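Local coordinates for predicted component of a thermophile-specific DNA repair system, contains a RAMP domain (Methanopyrus kandleri, PDB 4N0L), which probably binds CRISPR RNA as the Csm3 subunit of a type III-A interference complex, and may cut target RNA, at residues Leu64-Ser69 with Asp75-Ala80; Cys118-Ser123 with Leu242-Ser247; Tyr230-Glu233 with Glu237-Ser240. One frame throughout, in Å; residues are numbered along the deposited sequence.

Interaction 1 (Leu64-Ser69 with Asp75-Ala80); sequences LAWMKS and DVFFGA
Trp66, which meets Phe77 across the contact, receives a side-chain hydrogen bond on its carbonyl oxygen from its own helix. Ser69 OG donates to Trp66 O at 2.9 Å, standing above the carbonyl plane. The contact itself is apolar. It is a Met-aromatic cluster between the end of helix 51-69 and the short helix 74-78 that follows it. Met67 lies at its middle and touches both phenylalanines. The backbone of Met67 directs CB over one face of the Phe77 ring, 3.7 Å from the ring centroid and 11° off the normal, as a CH-pi contact. With CG anti to the backbone N (chi1 180°), the chain continues past Phe77, and Met67 SD reaches Phe78 CE2 at 3.6 Å. A bend at chi3 (75°) turns the methyl end aside. Met67 SD is 4.6 Å from the centroid of each phenylalanine ring and oblique to both. The two rings also meet each other: Phe77 CD2 is 3.5 Å above the Phe78 plane, over its centre. Trp66 and Phe77 cross at about a right angle, with Phe77 CE1 at the edge of the indole. The indole N-H bonds to Trp109 O, which helps hold the ring's rotation. Phe77 stacks on His86, a zinc ligand, and Phe77 O bonds to His86 ND1. Phe77 thus probably helps to position this zinc ligand from the second shell. On the far side of the cluster, Leu64 CD2 approaches the edge of the Phe78 ring, 3.7 Å from Phe78 CZ.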
loop_
_atom_site.group_PDB
_atom_site.type_symbol
_atom_site.label_atom_id
_atom_site.label_comp_id
_atom_site.label_asym_id
_atom_site.label_seq_id
_atom_site.Cartn_x
_atom_site.Cartn_y
_atom_site.Cartn_z
ATOM N N LEU A 64 -7.282 -9.307 -2.578
ATOM C CA LEU A 64 -8.343 -9.846 -3.426
ATOM C C LEU A 64 -7.843 -10.111 -4.840
ATOM O O LEU A 64 -8.123 -11.158 -5.421
ATOM C CB LEU A 64 -9.536 -8.892 -3.470
ATOM C CG LEU A 64 -10.403 -8.839 -2.213
ATOM C CD1 LEU A 64 -11.517 -7.819 -2.383
ATOM C CD2 LEU A 64 -10.969 -10.218 -1.897
ATOM N N ALA A 65 -7.112 -9.148 -5.390
ATOM C CA ALA A 65 -6.563 -9.277 -6.736
ATOM C C ALA A 65 -5.553 -10.414 -6.799
ATOM O O ALA A 65 -5.515 -11.166 -7.771
ATOM C CB ALA A 65 -5.922 -7.973 -7.180
ATOM N N TRP A 66 -4.738 -10.532 -5.756
ATOM C CA TRP A 66 -3.749 -11.602 -5.665
ATOM C C TRP A 66 -4.443 -12.956 -5.637
ATOM O O TRP A 66 -4.045 -13.882 -6.347
ATOM C CB TRP A 66 -2.877 -11.424 -4.419
ATOM C CG TRP A 66 -1.758 -12.418 -4.301
ATOM C CD1 TRP A 66 -1.618 -13.385 -3.347
ATOM C CD2 TRP A 66 -0.617 -12.534 -5.160
ATOM N NE1 TRP A 66 -0.463 -14.098 -3.560
ATOM C CE2 TRP A 66 0.170 -13.596 -4.666
ATOM C CE3 TRP A 66 -0.184 -11.846 -6.297
ATOM C CZ2 TRP A 66 1.363 -13.984 -5.273
ATOM C CZ3 TRP A 66 1.002 -12.235 -6.898
ATOM C CH2 TRP A 66 1.760 -13.294 -6.385
ATOM N N MET A 67 -5.485 -13.057 -4.816
ATOM C CA MET A 67 -6.271 -14.278 -4.687
ATOM C C MET A 67 -6.861 -14.712 -6.028
ATOM O O MET A 67 -6.695 -15.858 -6.445
ATOM C CB MET A 67 -7.390 -14.079 -3.660
ATOM C CG MET A 67 -8.282 -15.294 -3.454
ATOM S SD MET A 67 -9.775 -14.921 -2.504
ATOM C CE MET A 67 -10.755 -14.045 -3.722
ATOM N N LYS A 68 -7.549 -13.792 -6.699
ATOM C CA LYS A 68 -8.210 -14.099 -7.966
ATOM C C LYS A 68 -7.235 -14.353 -9.113
ATOM O O LYS A 68 -7.495 -15.193 -9.972
ATOM C CB LYS A 68 -9.180 -12.980 -8.347
ATOM C CG LYS A 68 -10.553 -13.131 -7.706
ATOM C CD LYS A 68 -11.149 -11.801 -7.281
ATOM C CE LYS A 68 -12.457 -12.016 -6.531
ATOM N NZ LYS A 68 -12.921 -10.793 -5.818
ATOM N N SER A 69 -6.118 -13.631 -9.129
ATOM C CA SER A 69 -5.126 -13.785 -10.192
ATOM C C SER A 69 -4.508 -15.182 -10.193
ATOM O O SER A 69 -4.034 -15.660 -11.221
ATOM C CB SER A 69 -4.025 -12.731 -10.060
ATOM O OG SER A 69 -3.217 -12.983 -8.925
ATOM N N ASP A 75 -11.948 -19.736 0.703
ATOM C CA ASP A 75 -11.800 -20.549 1.910
ATOM C C ASP A 75 -10.327 -20.821 2.215
ATOM O O ASP A 75 -9.890 -20.710 3.357
ATOM C CB ASP A 75 -12.560 -21.869 1.774
ATOM C CG ASP A 75 -14.054 -21.709 1.991
ATOM O OD1 ASP A 75 -14.496 -20.591 2.330
ATOM O OD2 ASP A 75 -14.786 -22.710 1.833
ATOM N N VAL A 76 -9.566 -21.173 1.184
ATOM C CA VAL A 76 -8.137 -21.425 1.335
ATOM C C VAL A 76 -7.365 -20.135 1.612
ATOM O O VAL A 76 -6.490 -20.096 2.480
ATOM C CB VAL A 76 -7.553 -22.107 0.074
ATOM C CG1 VAL A 76 -6.034 -22.196 0.159
ATOM C CG2 VAL A 76 -8.164 -23.486 -0.116
ATOM N N PHE A 77 -7.697 -19.079 0.878
ATOM C CA PHE A 77 -6.949 -17.828 0.965
ATOM C C PHE A 77 -7.179 -17.084 2.283
ATOM O O PHE A 77 -6.240 -16.544 2.864
ATOM C CB PHE A 77 -7.306 -16.920 -0.215
ATOM C CG PHE A 77 -6.458 -15.683 -0.304
ATOM C CD1 PHE A 77 -5.133 -15.764 -0.702
ATOM C CD2 PHE A 77 -6.987 -14.440 0.005
ATOM C CE1 PHE A 77 -4.348 -14.628 -0.786
ATOM C CE2 PHE A 77 -6.209 -13.300 -0.080
ATOM C CZ PHE A 77 -4.888 -13.393 -0.475
ATOM N N PHE A 78 -8.424 -17.051 2.750
ATOM C CA PHE A 78 -8.756 -16.291 3.952
ATOM C C PHE A 78 -8.882 -17.166 5.196
ATOM O O PHE A 78 -8.845 -16.660 6.322
ATOM C CB PHE A 78 -10.052 -15.505 3.746
ATOM C CG PHE A 78 -9.927 -14.374 2.760
ATOM C CD1 PHE A 78 -9.078 -13.308 3.015
ATOM C CD2 PHE A 78 -10.660 -14.376 1.583
ATOM C CE1 PHE A 78 -8.959 -12.264 2.110
ATOM C CE2 PHE A 78 -10.548 -13.334 0.678
ATOM C CZ PHE A 78 -9.697 -12.276 0.942
ATOM N N GLY A 79 -9.018 -18.474 4.992
ATOM C CA GLY A 79 -9.153 -19.416 6.090
ATOM C C GLY A 79 -10.244 -19.054 7.079
ATOM O O GLY A 79 -11.403 -18.871 6.704
ATOM N N ALA A 80 -9.861 -18.925 8.345
ATOM C CA ALA A 80 -10.810 -18.637 9.413
ATOM C C ALA A 80 -11.343 -17.205 9.348
ATOM O O ALA A 80 -12.290 -16.859 10.051
ATOM C CB ALA A 80 -10.164 -18.899 10.767
#

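Interaction 2 (Cys118-Ser123 with Leu242-Ser247); sequences CRIFGS and LKYLMS. With ZN (zinc ion), chain C.
Three residues after Cys118 meet Tyr244 and Leu245 of the long helix. Cys118 SG is 2.3 Å from zinc, and His86, Cys88 and Cys115 complete the site. With Cys115 it forms a CxxC metal site, whose four ligands are three cysteines and one histidine. Cys118 does not touch segment 242-247; the next three residues do. Arg119 has CG between the backbone N and the carbonyl carbon (chi1 84°), and the chain then runs extended to NE. This brings Arg119 NH2 to the edge of the Tyr244 ring, 4.0 Å from Tyr244 CE2, with the guanidinium and ring planes 48° apart. The edge position means this is no face-on cation-pi stack. The charge is met by Asp241, which forms a salt bridge with Arg119 NE. Tyr244 OH in turn bonds to Glu111, so both polar ends are held from outside. Ile120 points at the helix. Its CD1 reaches Tyr244 CB at 3.8 Å, and the two side chains cross at about a right angle. Ile120 CG2 lies over one face of the Phe121 ring, offset toward the rim. Phe121 CZ then approaches Leu245 CD1 at 4.4 Å, a looser touch. Gly122, the first residue past the helix, has positive phi, and Ser123 OG bonds to Cys88 O near the zinc site. Helix 116-121 packs against helix 238-255 and, through Phe121, against helix 51-69. Those two also meet each other at Tyr244 and Trp66, and Ile120 makes a backbone bond to Val172 of strand 172-174.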
loop_
_atom_site.group_PDB
_atom_site.type_symbol
_atom_site.label_atom_id
_atom_site.label_comp_id
_atom_site.label_asym_id
_atom_site.label_seq_id
_atom_site.Cartn_x
_atom_site.Cartn_y
_atom_site.Cartn_z
ATOM N N CYS A 118 1.334 -10.229 2.782
ATOM C CA CYS A 118 1.741 -10.083 4.175
ATOM C C CYS A 118 3.141 -9.481 4.340
ATOM O O CYS A 118 3.377 -8.716 5.274
ATOM C CB CYS A 118 1.649 -11.437 4.886
ATOM S SG CYS A 118 -0.054 -12.059 5.065
ATOM N N ARG A 119 4.069 -9.820 3.448
ATOM C CA ARG A 119 5.433 -9.304 3.568
ATOM C C ARG A 119 5.497 -7.797 3.280
ATOM O O ARG A 119 6.351 -7.089 3.819
ATOM C CB ARG A 119 6.387 -10.067 2.638
ATOM C CG ARG A 119 6.414 -9.561 1.202
ATOM C CD ARG A 119 7.019 -10.577 0.244
ATOM N NE ARG A 119 7.152 -10.022 -1.100
ATOM C CZ ARG A 119 7.203 -10.748 -2.213
ATOM N NH1 ARG A 119 7.137 -12.072 -2.150
ATOM N NH2 ARG A 119 7.321 -10.145 -3.390
ATOM N N ILE A 120 4.585 -7.312 2.440
ATOM C CA ILE A 120 4.534 -5.895 2.078
ATOM C C ILE A 120 3.652 -5.088 3.028
ATOM O O ILE A 120 4.060 -4.045 3.539
ATOM C CB ILE A 120 4.016 -5.699 0.632
ATOM C CG1 ILE A 120 5.020 -6.253 -0.382
ATOM C CG2 ILE A 120 3.750 -4.228 0.348
ATOM C CD1 ILE A 120 4.469 -6.345 -1.788
ATOM N N PHE A 121 2.431 -5.566 3.244
ATOM C CA PHE A 121 1.442 -4.809 4.003
ATOM C C PHE A 121 1.324 -5.281 5.456
ATOM O O PHE A 121 0.429 -4.854 6.188
ATOM C CB PHE A 121 0.083 -4.888 3.306
ATOM C CG PHE A 121 0.067 -4.256 1.938
ATOM C CD1 PHE A 121 -0.076 -2.885 1.789
ATOM C CD2 PHE A 121 0.187 -5.037 0.799
ATOM C CE1 PHE A 121 -0.090 -2.304 0.528
ATOM C CE2 PHE A 121 0.172 -4.463 -0.464
ATOM C CZ PHE A 121 0.034 -3.096 -0.599
ATOM N N GLY A 122 2.221 -6.170 5.867
ATOM C CA GLY A 122 2.262 -6.611 7.249
ATOM C C GLY A 122 1.264 -7.709 7.549
ATOM O O GLY A 122 0.358 -7.973 6.755
ATOM N N SER A 123 1.433 -8.350 8.700
ATOM C CA SER A 123 0.540 -9.419 9.130
ATOM C C SER A 123 0.686 -9.649 10.628
ATOM O O SER A 123 1.777 -9.509 11.177
ATOM C CB SER A 123 0.831 -10.709 8.360
ATOM O OG SER A 123 0.041 -11.785 8.837
ATOM N N LEU A 242 7.896 -3.752 -5.403
ATOM C CA LEU A 242 7.573 -2.501 -6.077
ATOM C C LEU A 242 6.449 -2.701 -7.084
ATOM O O LEU A 242 5.549 -1.868 -7.192
ATOM C CB LEU A 242 8.808 -1.927 -6.771
ATOM C CG LEU A 242 9.928 -1.451 -5.846
ATOM C CD1 LEU A 242 11.059 -0.825 -6.648
ATOM C CD2 LEU A 242 9.398 -0.479 -4.800
ATOM N N LYS A 243 6.510 -3.808 -7.817
ATOM C CA LYS A 243 5.462 -4.163 -8.767
ATOM C C LYS A 243 4.109 -4.292 -8.085
ATOM O O LYS A 243 3.109 -3.762 -8.564
ATOM C CB LYS A 243 5.808 -5.468 -9.488
ATOM C CG LYS A 243 4.886 -5.784 -10.656
ATOM C CD LYS A 243 4.591 -7.271 -10.751
ATOM C CE LYS A 243 5.865 -8.072 -10.951
ATOM N NZ LYS A 243 5.638 -9.529 -10.760
ATOM N N TYR A 244 4.089 -4.998 -6.960
ATOM C CA TYR A 244 2.846 -5.254 -6.247
ATOM C C TYR A 244 2.351 -4.015 -5.506
ATOM O O TYR A 244 1.147 -3.778 -5.424
ATOM C CB TYR A 244 3.028 -6.427 -5.282
ATOM C CG TYR A 244 3.302 -7.738 -5.991
ATOM C CD1 TYR A 244 2.644 -8.057 -7.174
ATOM C CD2 TYR A 244 4.223 -8.650 -5.487
ATOM C CE1 TYR A 244 2.890 -9.248 -7.829
ATOM C CE2 TYR A 244 4.476 -9.844 -6.139
ATOM C CZ TYR A 244 3.806 -10.137 -7.310
ATOM O OH TYR A 244 4.050 -11.323 -7.966
ATOM N N LEU A 245 3.279 -3.222 -4.979
ATOM C CA LEU A 245 2.924 -1.964 -4.335
ATOM C C LEU A 245 2.265 -1.018 -5.338
ATOM O O LEU A 245 1.199 -0.459 -5.071
ATOM C CB LEU A 245 4.155 -1.303 -3.716
ATOM C CG LEU A 245 3.918 0.089 -3.126
ATOM C CD1 LEU A 245 2.836 0.038 -2.054
ATOM C CD2 LEU A 245 5.207 0.671 -2.567
ATOM N N MET A 246 2.911 -0.842 -6.488
ATOM C CA MET A 246 2.354 -0.037 -7.571
ATOM C C MET A 246 1.009 -0.593 -8.020
ATOM O O MET A 246 0.059 0.161 -8.239
ATOM C CB MET A 246 3.314 0.021 -8.761
ATOM C CG MET A 246 4.565 0.857 -8.548
ATOM S SD MET A 246 4.212 2.579 -8.159
ATOM C CE MET A 246 5.874 3.237 -8.028
ATOM N N SER A 247 0.944 -1.914 -8.167
ATOM C CA SER A 247 -0.283 -2.586 -8.581
ATOM C C SER A 247 -1.435 -2.301 -7.627
ATOM O O SER A 247 -2.574 -2.111 -8.057
ATOM C CB SER A 247 -0.064 -4.097 -8.679
ATOM O OG SER A 247 0.971 -4.400 -9.597
HETATM ZN ZN ZN C . -0.019 -13.828 3.549
#

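Interaction 3 (Tyr230-Glu233 with Glu237-Ser240); sequences YRVE and ELES
Tyr230 and Val232 lie where strand 223-231 runs out, and Leu238 stands at the first turn of helix 238-255. Three residues join the two segments, so the chain turns sharply from strand to helix. The backbones come nearest at Val232 and Leu238, whose CA atoms are 6.6 Å apart. Leu238 makes most of the contact through one methyl. With CG anti to the backbone N (chi1 168°) and chi2 at 63°, CD1 faces Tyr230 and Val232. Leu238 CD1 meets Tyr230 CE1 at 3.7 Å, oblique to the ring. The same methyl is 4.0 Å from Val232 CG2, so it is shared by these two side chains. Both Val232 and Leu238 also touch Ile8 of the neighbouring strand 7-16, and Trp349 from the end of the chain. Tyr230 OH reaches past Leu238 and bonds to Asp241 on the same helix, which ties the ring's polar end to the first turn. Arg231, the strand's last residue, bridges through NH1 to Glu233 OE2 in the following loop, at 2.6 Å. Glu233 OE1 has Lys168 and Arg171 as further partners. Glu237 is held by Thr114 and Arg171. The turn opens a beta-alpha-beta crossover: strand 223-231, helix 238-255 and strand 268-278, with strand 7-16 lying between the two strands. Such a unit is typical of the RRM-like fold of RAMP proteins.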
loop_
_atom_site.group_PDB
_atom_site.type_symbol
_atom_site.label_atom_id
_atom_site.label_comp_id
_atom_site.label_asym_id
_atom_site.label_seq_id
_atom_site.Cartn_x
_atom_site.Cartn_y
_atom_site.Cartn_z
ATOM N N TYR A 230 8.925 2.678 1.364
ATOM C CA TYR A 230 9.124 1.233 1.324
ATOM C C TYR A 230 10.466 0.852 1.942
ATOM O O TYR A 230 11.512 1.352 1.527
ATOM C CB TYR A 230 9.035 0.715 -0.116
ATOM C CG TYR A 230 9.501 -0.716 -0.288
ATOM C CD1 TYR A 230 10.805 -1.005 -0.677
ATOM C CD2 TYR A 230 8.634 -1.779 -0.073
ATOM C CE1 TYR A 230 11.231 -2.313 -0.838
ATOM C CE2 TYR A 230 9.050 -3.086 -0.231
ATOM C CZ TYR A 230 10.348 -3.348 -0.614
ATOM O OH TYR A 230 10.763 -4.651 -0.772
ATOM N N ARG A 231 10.434 -0.040 2.927
ATOM C CA ARG A 231 11.661 -0.495 3.572
ATOM C C ARG A 231 12.255 -1.698 2.846
ATOM O O ARG A 231 11.645 -2.765 2.787
ATOM C CB ARG A 231 11.404 -0.847 5.038
ATOM C CG ARG A 231 10.886 0.310 5.879
ATOM C CD ARG A 231 10.706 -0.085 7.341
ATOM N NE ARG A 231 9.778 -1.202 7.510
ATOM C CZ ARG A 231 10.152 -2.471 7.648
ATOM N NH1 ARG A 231 11.440 -2.789 7.632
ATOM N NH2 ARG A 231 9.240 -3.423 7.797
ATOM N N VAL A 232 13.447 -1.516 2.289
ATOM C CA VAL A 232 14.138 -2.603 1.609
ATOM C C VAL A 232 14.665 -3.594 2.642
ATOM O O VAL A 232 15.489 -3.243 3.485
ATOM C CB VAL A 232 15.304 -2.086 0.742
ATOM C CG1 VAL A 232 16.028 -3.248 0.075
ATOM C CG2 VAL A 232 14.800 -1.090 -0.291
ATOM N N GLU A 233 14.185 -4.831 2.578
ATOM C CA GLU A 233 14.594 -5.855 3.533
ATOM C C GLU A 233 15.242 -7.028 2.820
ATOM O O GLU A 233 16.202 -7.615 3.312
ATOM C CB GLU A 233 13.398 -6.348 4.348
ATOM C CG GLU A 233 12.969 -5.415 5.462
ATOM C CD GLU A 233 11.713 -5.893 6.166
ATOM O OE1 GLU A 233 11.058 -6.825 5.654
ATOM O OE2 GLU A 233 11.381 -5.339 7.234
ATOM N N GLU A 237 13.477 -9.707 -3.365
ATOM C CA GLU A 237 12.052 -9.397 -3.438
ATOM C C GLU A 237 11.793 -7.918 -3.710
ATOM O O GLU A 237 10.644 -7.480 -3.732
ATOM C CB GLU A 237 11.343 -9.806 -2.145
ATOM C CG GLU A 237 11.012 -11.284 -2.049
ATOM C CD GLU A 237 10.727 -11.730 -0.628
ATOM O OE1 GLU A 237 10.658 -10.862 0.268
ATOM O OE2 GLU A 237 10.555 -12.948 -0.412
ATOM N N LEU A 238 12.864 -7.158 -3.920
ATOM C CA LEU A 238 12.772 -5.710 -4.085
ATOM C C LEU A 238 11.892 -5.297 -5.266
ATOM O O LEU A 238 10.927 -4.549 -5.102
ATOM C CB LEU A 238 14.170 -5.111 -4.253
ATOM C CG LEU A 238 14.230 -3.659 -4.727
ATOM C CD1 LEU A 238 13.582 -2.757 -3.692
ATOM C CD2 LEU A 238 15.663 -3.232 -4.995
ATOM N N GLU A 239 12.231 -5.785 -6.454
ATOM C CA GLU A 239 11.495 -5.420 -7.658
ATOM C C GLU A 239 10.064 -5.941 -7.608
ATOM O O GLU A 239 9.128 -5.244 -8.002
ATOM C CB GLU A 239 12.201 -5.943 -8.908
ATOM C CG GLU A 239 11.431 -5.675 -10.188
ATOM C CD GLU A 239 12.283 -5.828 -11.427
ATOM O OE1 GLU A 239 13.382 -6.411 -11.327
ATOM O OE2 GLU A 239 11.856 -5.355 -12.500
ATOM N N SER A 240 9.906 -7.171 -7.127
ATOM C CA SER A 240 8.590 -7.787 -7.020
ATOM C C SER A 240 7.682 -6.979 -6.100
ATOM O O SER A 240 6.506 -6.773 -6.406
ATOM C CB SER A 240 8.709 -9.225 -6.512
ATOM O OG SER A 240 8.415 -10.154 -7.542
#

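Interaction 1 closes before interaction 2 opens; interaction 3 is nested inside the loop that interaction 2 closes. The side chain of Phe77 in interaction 1 is about 6 Å from the zinc ion, interaction 2 supplies the ligand Cys118, and the side chain of Glu237 in interaction 3 is about 11 Å from it. Interactions 1 and 2 meet where the Trp66 and Tyr244 rings pack edge-to-face, with Trp66 CZ3 3.4 Å from Tyr244 OH. Interactions 2 and 3 share helix 238-255, and Arg119 NH2 packs on Ser240 CB at 3.5 Å. Interactions 1 and 3 do not touch; their nearest atoms are about 7 Å apart. Together they connect the zinc-bearing region to the RRM-like core.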